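PDB 4LJS: periplasmic binding protein from Veillonella parvula, which probably captures a ligand, such as an iron-siderophore or cobalamin-type compound, in the periplasm and hands it to an ABC importer. Local coordinates for residues A[15-20]-A[43-48]; A[22-27]-A[161-166]; A[109-114]-A[134-139]. All coordinates share one frame; numbering follows the deposited sequence.

Interaction 1 of 3, residues A[15-20]-A[43-48]; sequences PVHIKL and VPERVV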
ATOM      1  N   PRO A  15      15.290  18.244  13.215  1.00 63.03           N
ATOM      2  CA  PRO A  15      15.771  18.019  11.843  1.00 58.53           C
ATOM      3  C   PRO A  15      16.542  19.204  11.266  1.00 61.74           C
ATOM      4  O   PRO A  15      16.185  20.359  11.507  1.00 65.95           O
ATOM      5  CB  PRO A  15      14.475  17.822  11.050  1.00 50.91           C
ATOM      6  CG  PRO A  15      13.503  17.309  12.043  1.00 48.41           C
ATOM      7  CD  PRO A  15      13.844  17.978  13.340  1.00 54.32           C
ATOM      8  N   VAL A  16      17.600  18.902  10.519  1.00 61.56           N
ATOM      9  CA  VAL A  16      18.375  19.912   9.810  1.00 55.07           C
ATOM     10  C   VAL A  16      17.494  20.640   8.795  1.00 55.57           C
ATOM     11  O   VAL A  16      16.652  20.024   8.133  1.00 53.90           O
ATOM     12  CB  VAL A  16      19.572  19.264   9.085  1.00 60.52           C
ATOM     13  CG1 VAL A  16      20.226  20.243   8.127  1.00 71.13           C
ATOM     14  CG2 VAL A  16      20.586  18.740  10.096  1.00 57.76           C
ATOM     15  N   HIS A  17      17.665  21.953   8.694  1.00 55.88           N
ATOM     16  CA  HIS A  17      16.937  22.733   7.701  1.00 54.79           C
ATOM     17  C   HIS A  17      17.506  22.455   6.308  1.00 57.60           C
ATOM     18  O   HIS A  17      18.693  22.650   6.062  1.00 55.53           O
ATOM     19  CB  HIS A  17      17.021  24.228   8.022  1.00 51.52           C
ATOM     20  CG  HIS A  17      16.123  25.081   7.180  1.00 69.85           C
ATOM     21  ND1 HIS A  17      14.748  24.996   7.235  1.00 65.17           N
ATOM     22  CD2 HIS A  17      16.405  26.035   6.262  1.00 68.44           C
ATOM     23  CE1 HIS A  17      14.221  25.861   6.385  1.00 61.98           C
ATOM     24  NE2 HIS A  17      15.206  26.505   5.783  1.00 66.84           N
ATOM     25  N   ILE A  18      16.661  21.981   5.401  1.00 56.14           N
ATOM     26  CA  ILE A  18      17.094  21.737   4.030  1.00 54.19           C
ATOM     27  C   ILE A  18      16.208  22.506   3.063  1.00 53.68           C
ATOM     28  O   ILE A  18      15.008  22.244   2.952  1.00 52.40           O
ATOM     29  CB  ILE A  18      17.061  20.247   3.669  1.00 52.06           C
ATOM     30  CG1 ILE A  18      17.875  19.437   4.674  1.00 58.89           C
ATOM     31  CG2 ILE A  18      17.613  20.040   2.280  1.00 55.68           C
ATOM     32  CD1 ILE A  18      17.767  17.947   4.464  1.00 59.36           C
ATOM     33  N   LYS A  19      16.820  23.458   2.371  1.00 57.18           N
ATOM     34  CA  LYS A  19      16.122  24.344   1.452  1.00 57.81           C
ATOM     35  C   LYS A  19      15.950  23.673   0.093  1.00 59.99           C
ATOM     36  O   LYS A  19      16.878  23.053  -0.426  1.00 65.38           O
ATOM     37  CB  LYS A  19      16.924  25.642   1.303  1.00 64.17           C
ATOM     38  CG  LYS A  19      16.151  26.816   0.721  1.00 71.61           C
ATOM     39  CD  LYS A  19      16.947  28.117   0.858  1.00 76.20           C
ATOM     40  N   LEU A  20      14.758  23.790  -0.478  1.00 56.12           N
ATOM     41  CA  LEU A  20      14.500  23.261  -1.810  1.00 57.15           C
ATOM     42  C   LEU A  20      14.641  24.371  -2.845  1.00 64.81           C
ATOM     43  O   LEU A  20      13.739  25.192  -3.020  1.00 66.60           O
ATOM     44  CB  LEU A  20      13.104  22.642  -1.890  1.00 49.38           C
ATOM     45  CG  LEU A  20      12.819  21.415  -1.020  1.00 52.69           C
ATOM     46  CD1 LEU A  20      11.323  21.118  -0.988  1.00 47.75           C
ATOM     47  CD2 LEU A  20      13.600  20.200  -1.519  1.00 51.73           C
ATOM     48  N   VAL A  43      12.326  21.265   2.904  1.00 45.48           N
ATOM     49  CA  VAL A  43      11.918  19.935   3.346  1.00 38.66           C
ATOM     50  C   VAL A  43      11.132  20.079   4.650  1.00 38.81           C
ATOM     51  O   VAL A  43      11.593  20.735   5.575  1.00 36.51           O
ATOM     52  CB  VAL A  43      13.149  19.018   3.558  1.00 38.13           C
ATOM     53  CG1 VAL A  43      12.727  17.655   4.071  1.00 34.85           C
ATOM     54  CG2 VAL A  43      13.943  18.881   2.261  1.00 38.49           C
ATOM     55  N   PRO A  44       9.931  19.493   4.713  1.00 40.58           N
ATOM     56  CA  PRO A  44       9.110  19.562   5.930  1.00 41.81           C
ATOM     57  C   PRO A  44       9.899  19.099   7.151  1.00 42.61           C
ATOM     58  O   PRO A  44      10.726  18.194   7.038  1.00 40.99           O
ATOM     59  CB  PRO A  44       7.970  18.573   5.646  1.00 38.39           C
ATOM     60  CG  PRO A  44       7.865  18.531   4.163  1.00 36.95           C
ATOM     61  CD  PRO A  44       9.275  18.731   3.637  1.00 35.78           C
ATOM     62  N   GLU A  45       9.657  19.715   8.301  1.00 38.05           N
ATOM     63  CA  GLU A  45      10.378  19.337   9.509  1.00 41.69           C
ATOM     64  C   GLU A  45       9.505  18.579  10.496  1.00 40.54           C
ATOM     65  O   GLU A  45      10.009  17.864  11.356  1.00 46.80           O
ATOM     66  CB  GLU A  45      11.006  20.569  10.171  1.00 45.13           C
ATOM     67  CG  GLU A  45      12.347  20.924   9.554  1.00 60.46           C
ATOM     68  CD  GLU A  45      12.829  22.316   9.909  1.00 68.52           C
ATOM     69  OE1 GLU A  45      12.555  22.784  11.036  1.00 72.89           O
ATOM     70  OE2 GLU A  45      13.485  22.942   9.049  1.00 66.93           O
ATOM     71  N   ARG A  46       8.194  18.734  10.364  1.00 36.08           N
ATOM     72  CA  ARG A  46       7.253  18.177  11.326  1.00 31.50           C
ATOM     73  C   ARG A  46       6.067  17.565  10.595  1.00 34.32           C
ATOM     74  O   ARG A  46       5.101  18.255  10.263  1.00 35.66           O
ATOM     75  CB  ARG A  46       6.776  19.265  12.292  1.00 32.71           C
ATOM     76  CG  ARG A  46       7.880  19.833  13.176  1.00 34.97           C
ATOM     77  CD  ARG A  46       7.342  20.860  14.164  1.00 36.84           C
ATOM     78  NE  ARG A  46       6.369  20.262  15.073  1.00 48.69           N
ATOM     79  CZ  ARG A  46       6.685  19.568  16.164  1.00 47.51           C
ATOM     80  NH1 ARG A  46       5.726  19.057  16.922  1.00 36.96           N
ATOM     81  NH2 ARG A  46       7.957  19.377  16.495  1.00 42.08           N
ATOM     82  N   VAL A  47       6.145  16.266  10.350  1.00 31.15           N
ATOM     83  CA  VAL A  47       5.163  15.590   9.516  1.00 35.40           C
ATOM     84  C   VAL A  47       4.167  14.799  10.360  1.00 36.99           C
ATOM     85  O   VAL A  47       4.547  14.087  11.291  1.00 33.08           O
ATOM     86  CB  VAL A  47       5.866  14.645   8.526  1.00 37.00           C
ATOM     87  CG1 VAL A  47       4.850  13.959   7.604  1.00 33.65           C
ATOM     88  CG2 VAL A  47       6.912  15.411   7.729  1.00 35.73           C
ATOM     89  N   VAL A  48       2.888  14.966  10.052  1.00 31.84           N
ATOM     90  CA  VAL A  48       1.851  14.097  10.579  1.00 27.50           C
ATOM     91  C   VAL A  48       1.484  13.143   9.449  1.00 33.98           C
ATOM     92  O   VAL A  48       1.095  13.566   8.353  1.00 35.71           O
ATOM     93  CB  VAL A  48       0.631  14.893  11.076  1.00 32.94           C
ATOM     94  CG1 VAL A  48      -0.533  13.964  11.397  1.00 33.84           C
ATOM     95  CG2 VAL A  48       1.008  15.728  12.313  1.00 27.98           C
TER
HETATM   96  O   HOH W   1      14.180  21.365   6.421  1.00 53.92           O
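The imidazole of His17 takes Glu45 OE2 at its ring edge: ND1 donates to that oxygen over 3.0 Å at 170°, in the ring plane. The planes of ring and carboxylate stand nearly perpendicular, 89° apart. This His-carboxylate hydrogen bond helps tie the N-terminal segment 15-20 to the loop that leads into strand 47-50 of the parallel sheet. The His17 ring swings out to this carboxylate with CG anti to the backbone N (chi1 -171°). An ordered water accepts from Ile18 N, 2.8 Å away, and lies within hydrogen-bonding distance of Val43 O and Glu45 OE2. With an alanine in place of Glu45, His17 ND1 would probably lose its acceptor and the water one of its partners. Nearer the backbone, Pro15 CB rests 4.0 Å from Glu45 CG, and Pro15 CG 3.6 Å from Glu45 O. Arg66, which hydrogen-bonds to Val16 O and Pro44 O, further links the two segments. Farther along, Val43 CG2 lies beside Ile18 CB at 3.7 Å, the two side chains pointing the same way, while Leu20 crosses Val43 at about a right angle. The backbones join where Val43 N donates almost straight to Ile18 O, 2.9 Å away.

Interaction 2 of 3, residues A[22-27]-A[161-166]; sequences PPVTIE and LGRIFN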
ATOM      1  N   PRO A  22      15.481  24.719  -6.895  1.00 78.00           N
ATOM      2  CA  PRO A  22      14.272  25.552  -6.952  1.00 73.39           C
ATOM      3  C   PRO A  22      13.110  24.939  -6.169  1.00 68.32           C
ATOM      4  O   PRO A  22      13.165  23.750  -5.835  1.00 60.44           O
ATOM      5  CB  PRO A  22      13.944  25.555  -8.445  1.00 76.91           C
ATOM      6  CG  PRO A  22      14.400  24.217  -8.909  1.00 77.32           C
ATOM      7  CD  PRO A  22      15.653  23.926  -8.127  1.00 78.87           C
ATOM      8  N   PRO A  23      12.070  25.742  -5.875  1.00 64.08           N
ATOM      9  CA  PRO A  23      10.907  25.237  -5.138  1.00 61.39           C
ATOM     10  C   PRO A  23      10.261  24.042  -5.835  1.00 62.11           C
ATOM     11  O   PRO A  23      10.290  23.937  -7.062  1.00 66.79           O
ATOM     12  CB  PRO A  23       9.946  26.427  -5.143  1.00 62.39           C
ATOM     13  CG  PRO A  23      10.824  27.624  -5.307  1.00 68.32           C
ATOM     14  CD  PRO A  23      11.940  27.175  -6.197  1.00 68.29           C
ATOM     15  N   VAL A  24       9.690  23.145  -5.042  1.00 53.30           N
ATOM     16  CA  VAL A  24       9.027  21.963  -5.567  1.00 52.10           C
ATOM     17  C   VAL A  24       7.519  22.164  -5.603  1.00 50.46           C
ATOM     18  O   VAL A  24       6.892  22.451  -4.585  1.00 52.45           O
ATOM     19  CB  VAL A  24       9.360  20.713  -4.720  1.00 50.47           C
ATOM     20  CG1 VAL A  24       8.394  19.581  -5.024  1.00 47.56           C
ATOM     21  CG2 VAL A  24      10.800  20.284  -4.958  1.00 49.85           C
ATOM     22  N   THR A  25       6.947  22.021  -6.789  1.00 47.85           N
ATOM     23  CA  THR A  25       5.507  22.116  -6.964  1.00 49.42           C
ATOM     24  C   THR A  25       4.920  20.718  -7.152  1.00 43.69           C
ATOM     25  O   THR A  25       5.344  19.968  -8.023  1.00 47.62           O
ATOM     26  CB  THR A  25       5.163  23.010  -8.164  1.00 59.61           C
ATOM     27  OG1 THR A  25       5.307  24.383  -7.786  1.00 64.75           O
ATOM     28  CG2 THR A  25       3.741  22.772  -8.619  1.00 67.12           C
ATOM     29  N   ILE A  26       3.955  20.369  -6.313  1.00 43.33           N
ATOM     30  CA  ILE A  26       3.358  19.043  -6.334  1.00 41.36           C
ATOM     31  C   ILE A  26       1.865  19.137  -6.620  1.00 44.65           C
ATOM     32  O   ILE A  26       1.178  20.013  -6.088  1.00 48.78           O
ATOM     33  CB  ILE A  26       3.561  18.328  -4.974  1.00 45.03           C
ATOM     34  CG1 ILE A  26       5.042  17.998  -4.751  1.00 45.18           C
ATOM     35  CG2 ILE A  26       2.700  17.063  -4.878  1.00 37.07           C
ATOM     36  CD1 ILE A  26       5.632  17.082  -5.812  1.00 46.18           C
ATOM     37  N   GLU A  27       1.368  18.238  -7.466  1.00 40.34           N
ATOM     38  CA  GLU A  27      -0.066  18.100  -7.680  1.00 45.72           C
ATOM     39  C   GLU A  27      -0.654  16.909  -6.913  1.00 47.72           C
ATOM     40  O   GLU A  27      -0.167  15.780  -7.010  1.00 51.46           O
ATOM     41  CB  GLU A  27      -0.383  17.957  -9.169  1.00 50.97           C
ATOM     42  CG  GLU A  27      -1.842  17.614  -9.442  1.00 52.02           C
ATOM     43  CD  GLU A  27      -2.130  17.412 -10.913  1.00 55.52           C
ATOM     44  OE1 GLU A  27      -2.000  16.265 -11.390  1.00 62.92           O
ATOM     45  OE2 GLU A  27      -2.487  18.397 -11.588  1.00 55.08           O
ATOM     46  N   LEU A 161       6.674  12.089  -2.843  1.00 31.71           N
ATOM     47  CA  LEU A 161       7.252  12.196  -1.515  1.00 35.06           C
ATOM     48  C   LEU A 161       8.765  12.387  -1.629  1.00 38.73           C
ATOM     49  O   LEU A 161       9.347  13.183  -0.902  1.00 39.71           O
ATOM     50  CB  LEU A 161       6.877  10.987  -0.657  1.00 33.75           C
ATOM     51  CG  LEU A 161       5.396  10.988  -0.242  1.00 36.80           C
ATOM     52  CD1 LEU A 161       5.007   9.706   0.484  1.00 30.40           C
ATOM     53  CD2 LEU A 161       5.072  12.208   0.625  1.00 37.77           C
ATOM     54  N   GLY A 162       9.388  11.684  -2.571  1.00 37.08           N
ATOM     55  CA  GLY A 162      10.796  11.890  -2.863  1.00 31.57           C
ATOM     56  C   GLY A 162      11.146  13.339  -3.171  1.00 36.07           C
ATOM     57  O   GLY A 162      12.137  13.863  -2.665  1.00 34.83           O
ATOM     58  N   ARG A 163      10.333  13.997  -3.996  1.00 34.12           N
ATOM     59  CA  ARG A 163      10.566  15.407  -4.306  1.00 38.65           C
ATOM     60  C   ARG A 163      10.367  16.302  -3.076  1.00 42.82           C
ATOM     61  O   ARG A 163      11.142  17.230  -2.838  1.00 45.79           O
ATOM     62  CB  ARG A 163       9.661  15.888  -5.445  1.00 40.03           C
ATOM     63  CG  ARG A 163       9.902  15.223  -6.784  1.00 45.66           C
ATOM     64  CD  ARG A 163       9.000  15.831  -7.857  1.00 53.96           C
ATOM     65  NE  ARG A 163       9.344  17.226  -8.130  1.00 61.95           N
ATOM     66  CZ  ARG A 163       8.503  18.125  -8.635  1.00 69.18           C
ATOM     67  NH1 ARG A 163       7.251  17.782  -8.917  1.00 69.43           N
ATOM     68  NH2 ARG A 163       8.909  19.371  -8.851  1.00 74.28           N
ATOM     69  N   ILE A 164       9.323  16.026  -2.306  1.00 41.17           N
ATOM     70  CA  ILE A 164       9.030  16.811  -1.113  1.00 39.71           C
ATOM     71  C   ILE A 164      10.181  16.747  -0.100  1.00 40.11           C
ATOM     72  O   ILE A 164      10.548  17.761   0.491  1.00 35.57           O
ATOM     73  CB  ILE A 164       7.689  16.377  -0.467  1.00 38.03           C
ATOM     74  CG1 ILE A 164       6.515  16.745  -1.379  1.00 38.63           C
ATOM     75  CG2 ILE A 164       7.504  17.016   0.910  1.00 28.13           C
ATOM     76  CD1 ILE A 164       5.153  16.304  -0.848  1.00 36.03           C
ATOM     77  N   PHE A 165      10.780  15.569   0.063  1.00 37.98           N
ATOM     78  CA  PHE A 165      11.826  15.379   1.068  1.00 32.91           C
ATOM     79  C   PHE A 165      13.247  15.457   0.550  1.00 31.25           C
ATOM     80  O   PHE A 165      14.181  15.064   1.250  1.00 39.50           O
ATOM     81  CB  PHE A 165      11.617  14.056   1.800  1.00 35.55           C
ATOM     82  CG  PHE A 165      10.438  14.074   2.714  1.00 35.78           C
ATOM     83  CD1 PHE A 165      10.562  14.552   3.996  1.00 34.96           C
ATOM     84  CD2 PHE A 165       9.197  13.663   2.271  1.00 36.01           C
ATOM     85  CE1 PHE A 165       9.471  14.593   4.839  1.00 39.53           C
ATOM     86  CE2 PHE A 165       8.105  13.699   3.106  1.00 37.50           C
ATOM     87  CZ  PHE A 165       8.239  14.170   4.391  1.00 32.63           C
ATOM     88  N   ASN A 166      13.404  15.977  -0.665  1.00 34.30           N
ATOM     89  CA  ASN A 166      14.688  15.969  -1.363  1.00 43.26           C
ATOM     90  C   ASN A 166      15.379  14.599  -1.341  1.00 48.40           C
ATOM     91  O   ASN A 166      16.579  14.497  -1.073  1.00 48.34           O
ATOM     92  CB  ASN A 166      15.627  17.046  -0.811  1.00 47.83           C
ATOM     93  CG  ASN A 166      16.772  17.351  -1.759  1.00 51.68           C
ATOM     94  OD1 ASN A 166      16.596  17.334  -2.976  1.00 56.80           O
ATOM     95  ND2 ASN A 166      17.952  17.607  -1.207  1.00 50.36           N
TER
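Val24 CG1 lies over one face of the Arg163 guanidinium, 3.7 Å above its plane and offset toward the rim, where strand 19-29 crosses the C-terminal end of helix 151-164. This is strand-on-helix packing, and the helix closes there in a Schellman motif with Asn166 as the C-prime residue. The other methyl of Val24, CG2, touches the backbone, 3.7 Å from Arg163 O. The Arg163 chain bends at chi3 (66°), which brings the guanidinium up to the strand; NH1 then makes a weak bond to Thr25 O, 3.0 Å long but only 125° at the hydrogen. Ile26 runs past the arginine in the opposite direction, its CD1 3.6 Å from Arg163 NH1, so the charged head lies against aliphatic groups on the strand. Deeper in, Ile26 and Ile164 cross at about a right angle, CG1 to CG1 at 3.9 Å. Outside this first shell, strand 34-40 holds 19-29 in place through backbone bonds between Val24 and Tyr40 and between Ile26 and Ser38, and Thr39 OG1 bonds to Thr25 OG1. Tyr40 also packs on both isoleucines, and Tyr137 on Ile26. The Schellman end includes a weak 3.4 Å bond from Asn166 N to Arg163 O.

Interaction 3 of 3, residues A[109-114]-A[134-139]; sequences DLLVGW and ANVYIA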
ATOM      1  N   ASP A 109       4.008  20.762   9.590  1.00 36.16           N
ATOM      2  CA  ASP A 109       4.194  21.589   8.412  1.00 36.68           C
ATOM      3  C   ASP A 109       3.866  20.780   7.148  1.00 40.34           C
ATOM      4  O   ASP A 109       3.770  21.324   6.054  1.00 41.79           O
ATOM      5  CB  ASP A 109       5.593  22.254   8.373  1.00 40.96           C
ATOM      6  CG  ASP A 109       6.742  21.254   8.388  1.00 42.86           C
ATOM      7  OD1 ASP A 109       6.496  20.028   8.331  1.00 44.09           O
ATOM      8  OD2 ASP A 109       7.908  21.708   8.444  1.00 50.87           O
ATOM      9  N   LEU A 110       3.678  19.477   7.319  1.00 39.70           N
ATOM     10  CA  LEU A 110       3.155  18.626   6.256  1.00 32.12           C
ATOM     11  C   LEU A 110       2.276  17.545   6.862  1.00 30.60           C
ATOM     12  O   LEU A 110       2.658  16.900   7.847  1.00 28.55           O
ATOM     13  CB  LEU A 110       4.286  17.988   5.434  1.00 30.72           C
ATOM     14  CG  LEU A 110       3.874  16.873   4.456  1.00 30.68           C
ATOM     15  CD1 LEU A 110       2.955  17.366   3.327  1.00 27.39           C
ATOM     16  CD2 LEU A 110       5.090  16.156   3.877  1.00 31.48           C
ATOM     17  N   LEU A 111       1.091  17.368   6.290  1.00 30.30           N
ATOM     18  CA  LEU A 111       0.234  16.243   6.655  1.00 34.01           C
ATOM     19  C   LEU A 111       0.073  15.342   5.438  1.00 33.11           C
ATOM     20  O   LEU A 111      -0.250  15.814   4.344  1.00 34.05           O
ATOM     21  CB  LEU A 111      -1.135  16.705   7.175  1.00 26.07           C
ATOM     22  CG  LEU A 111      -1.120  17.676   8.365  1.00 27.50           C
ATOM     23  CD1 LEU A 111      -1.076  19.109   7.876  1.00 21.22           C
ATOM     24  CD2 LEU A 111      -2.313  17.451   9.289  1.00 26.66           C
ATOM     25  N   VAL A 112       0.324  14.050   5.628  1.00 32.42           N
ATOM     26  CA  VAL A 112       0.208  13.083   4.543  1.00 29.87           C
ATOM     27  C   VAL A 112      -0.860  12.056   4.899  1.00 35.43           C
ATOM     28  O   VAL A 112      -0.809  11.425   5.958  1.00 35.03           O
ATOM     29  CB  VAL A 112       1.544  12.368   4.289  1.00 31.55           C
ATOM     30  CG1 VAL A 112       1.414  11.395   3.114  1.00 27.14           C
ATOM     31  CG2 VAL A 112       2.664  13.383   4.047  1.00 29.44           C
ATOM     32  N   GLY A 113      -1.843  11.894   4.027  1.00 32.92           N
ATOM     33  CA  GLY A 113      -2.897  10.940   4.310  1.00 30.11           C
ATOM     34  C   GLY A 113      -3.727  10.540   3.110  1.00 31.15           C
ATOM     35  O   GLY A 113      -3.257  10.549   1.970  1.00 33.19           O
ATOM     36  N   TRP A 114      -4.974  10.186   3.390  1.00 30.14           N
ATOM     37  CA  TRP A 114      -5.908   9.737   2.379  1.00 33.95           C
ATOM     38  C   TRP A 114      -6.974  10.800   2.135  1.00 36.52           C
ATOM     39  O   TRP A 114      -7.054  11.797   2.865  1.00 31.53           O
ATOM     40  CB  TRP A 114      -6.562   8.424   2.818  1.00 29.68           C
ATOM     41  CG  TRP A 114      -5.615   7.270   2.877  1.00 32.87           C
ATOM     42  CD1 TRP A 114      -4.259   7.317   2.732  1.00 29.35           C
ATOM     43  CD2 TRP A 114      -5.948   5.885   3.091  1.00 35.66           C
ATOM     44  NE1 TRP A 114      -3.728   6.056   2.843  1.00 31.18           N
ATOM     45  CE2 TRP A 114      -4.741   5.158   3.061  1.00 32.47           C
ATOM     46  CE3 TRP A 114      -7.150   5.193   3.292  1.00 29.87           C
ATOM     47  CZ2 TRP A 114      -4.697   3.771   3.235  1.00 33.88           C
ATOM     48  CZ3 TRP A 114      -7.105   3.819   3.469  1.00 37.45           C
ATOM     49  CH2 TRP A 114      -5.884   3.122   3.439  1.00 40.81           C
ATOM     50  N   ALA A 134       1.078  25.208   6.441  1.00 38.22           N
ATOM     51  CA  ALA A 134       1.417  23.802   6.299  1.00 40.84           C
ATOM     52  C   ALA A 134       0.914  23.306   4.956  1.00 46.89           C
ATOM     53  O   ALA A 134       0.052  23.927   4.328  1.00 50.80           O
ATOM     54  CB  ALA A 134       0.806  22.982   7.420  1.00 32.71           C
ATOM     55  N   ASN A 135       1.465  22.184   4.517  1.00 43.61           N
ATOM     56  CA  ASN A 135       1.023  21.546   3.289  1.00 40.34           C
ATOM     57  C   ASN A 135       0.312  20.230   3.554  1.00 37.73           C
ATOM     58  O   ASN A 135       0.464  19.630   4.624  1.00 39.83           O
ATOM     59  CB  ASN A 135       2.211  21.333   2.358  1.00 34.06           C
ATOM     60  CG  ASN A 135       2.649  22.613   1.707  1.00 46.15           C
ATOM     61  OD1 ASN A 135       1.838  23.299   1.085  1.00 47.84           O
ATOM     62  ND2 ASN A 135       3.917  22.969   1.872  1.00 52.23           N
ATOM     63  N   VAL A 136      -0.472  19.794   2.575  1.00 32.87           N
ATOM     64  CA  VAL A 136      -1.184  18.517   2.651  1.00 32.63           C
ATOM     65  C   VAL A 136      -0.884  17.709   1.386  1.00 34.10           C
ATOM     66  O   VAL A 136      -0.909  18.246   0.280  1.00 31.56           O
ATOM     67  CB  VAL A 136      -2.707  18.735   2.773  1.00 33.01           C
ATOM     68  CG1 VAL A 136      -3.470  17.410   2.651  1.00 31.13           C
ATOM     69  CG2 VAL A 136      -3.039  19.443   4.088  1.00 30.91           C
ATOM     70  N   TYR A 137      -0.559  16.433   1.559  1.00 35.30           N
ATOM     71  CA  TYR A 137      -0.409  15.534   0.426  1.00 42.04           C
ATOM     72  C   TYR A 137      -1.331  14.337   0.602  1.00 35.52           C
ATOM     73  O   TYR A 137      -1.347  13.707   1.658  1.00 33.37           O
ATOM     74  CB  TYR A 137       1.041  15.075   0.240  1.00 38.64           C
ATOM     75  CG  TYR A 137       1.197  14.177  -0.964  1.00 31.36           C
ATOM     76  CD1 TYR A 137       1.201  14.710  -2.248  1.00 32.95           C
ATOM     77  CD2 TYR A 137       1.309  12.797  -0.824  1.00 32.61           C
ATOM     78  CE1 TYR A 137       1.328  13.900  -3.365  1.00 33.68           C
ATOM     79  CE2 TYR A 137       1.437  11.969  -1.946  1.00 39.53           C
ATOM     80  CZ  TYR A 137       1.444  12.530  -3.211  1.00 39.68           C
ATOM     81  OH  TYR A 137       1.565  11.731  -4.332  1.00 42.29           O
ATOM     82  N   ILE A 138      -2.090  14.037  -0.447  1.00 27.82           N
ATOM     83  CA  ILE A 138      -3.116  13.002  -0.408  1.00 31.77           C
ATOM     84  C   ILE A 138      -2.786  11.862  -1.383  1.00 31.31           C
ATOM     85  O   ILE A 138      -2.459  12.110  -2.544  1.00 31.93           O
ATOM     86  CB  ILE A 138      -4.490  13.626  -0.746  1.00 35.83           C
ATOM     87  CG1 ILE A 138      -4.895  14.597   0.367  1.00 38.97           C
ATOM     88  CG2 ILE A 138      -5.558  12.552  -0.950  1.00 35.32           C
ATOM     89  CD1 ILE A 138      -6.093  15.465   0.032  1.00 37.27           C
ATOM     90  N   ALA A 139      -2.852  10.618  -0.909  1.00 31.50           N
ATOM     91  CA  ALA A 139      -2.617   9.462  -1.781  1.00 31.33           C
ATOM     92  C   ALA A 139      -3.671   9.381  -2.883  1.00 33.80           C
ATOM     93  O   ALA A 139      -4.864   9.257  -2.602  1.00 32.55           O
ATOM     94  CB  ALA A 139      -2.618   8.182  -0.979  1.00 29.61           C
TER
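Leu110 CD1 drops onto the backbone of the adjacent strand, 3.6 Å from Asn135 O and 4.3 Å from Tyr137 CB, filling the dip between the side chains of Asn135 and Tyr137. Its CG stands anti to the backbone N (chi1 169°), which carries the branch across to that strand. On the same face, Val112 CG1 meets the edge of the Tyr137 ring at CD2, 4.2 Å away and near the ring plane. The reverse face carries Leu111, whose CD1 sits between Ala134 CB and Val136 CG2, 4.3 Å from each. Gly113 leaves no bump there, and Ile138 CG2 instead reaches Trp114 C at 3.8 Å; Ala139 CB lies against Trp114 CD1. Between the two faces runs a parallel ladder of five bonds, whose first rung, Asn135 N to Asp109 O (2.9 Å), comes from above the carbonyl plane; the strand axes lie 15° apart. It joins the two strands of a beta-alpha-beta unit. Strand 110-113 is flanked on its other side by strand 47-50, while 135-138 is outermost in the sheet. Helix 151-164 covers the Leu110-Val112 face, where Tyr137 OH bonds to Asp160, and helix 126-130 lays Trp129 against Leu111 and Val136.

In the fold
Interaction 3 is buried and rests mainly on main-chain bonds within the parallel sheet. Interactions 1 and 2 are only partly buried, and each mixes apolar packing with polar side chains: a histidine-carboxylate pair and a water in the first, an arginine with one weak bond to the strand in the second. Both use strand 19-29, which interaction 1 ties to the approach of strand 47-50 and interaction 2 to helix 151-164. Asp109 connects interactions 1 and 3, its OD2 accepting from Glu45 N and its backbone pairing with Arg46. Leu110 CD2 packs on Phe165 and Ile164, and Ile26 on Tyr137, joining the helix end to the sheet.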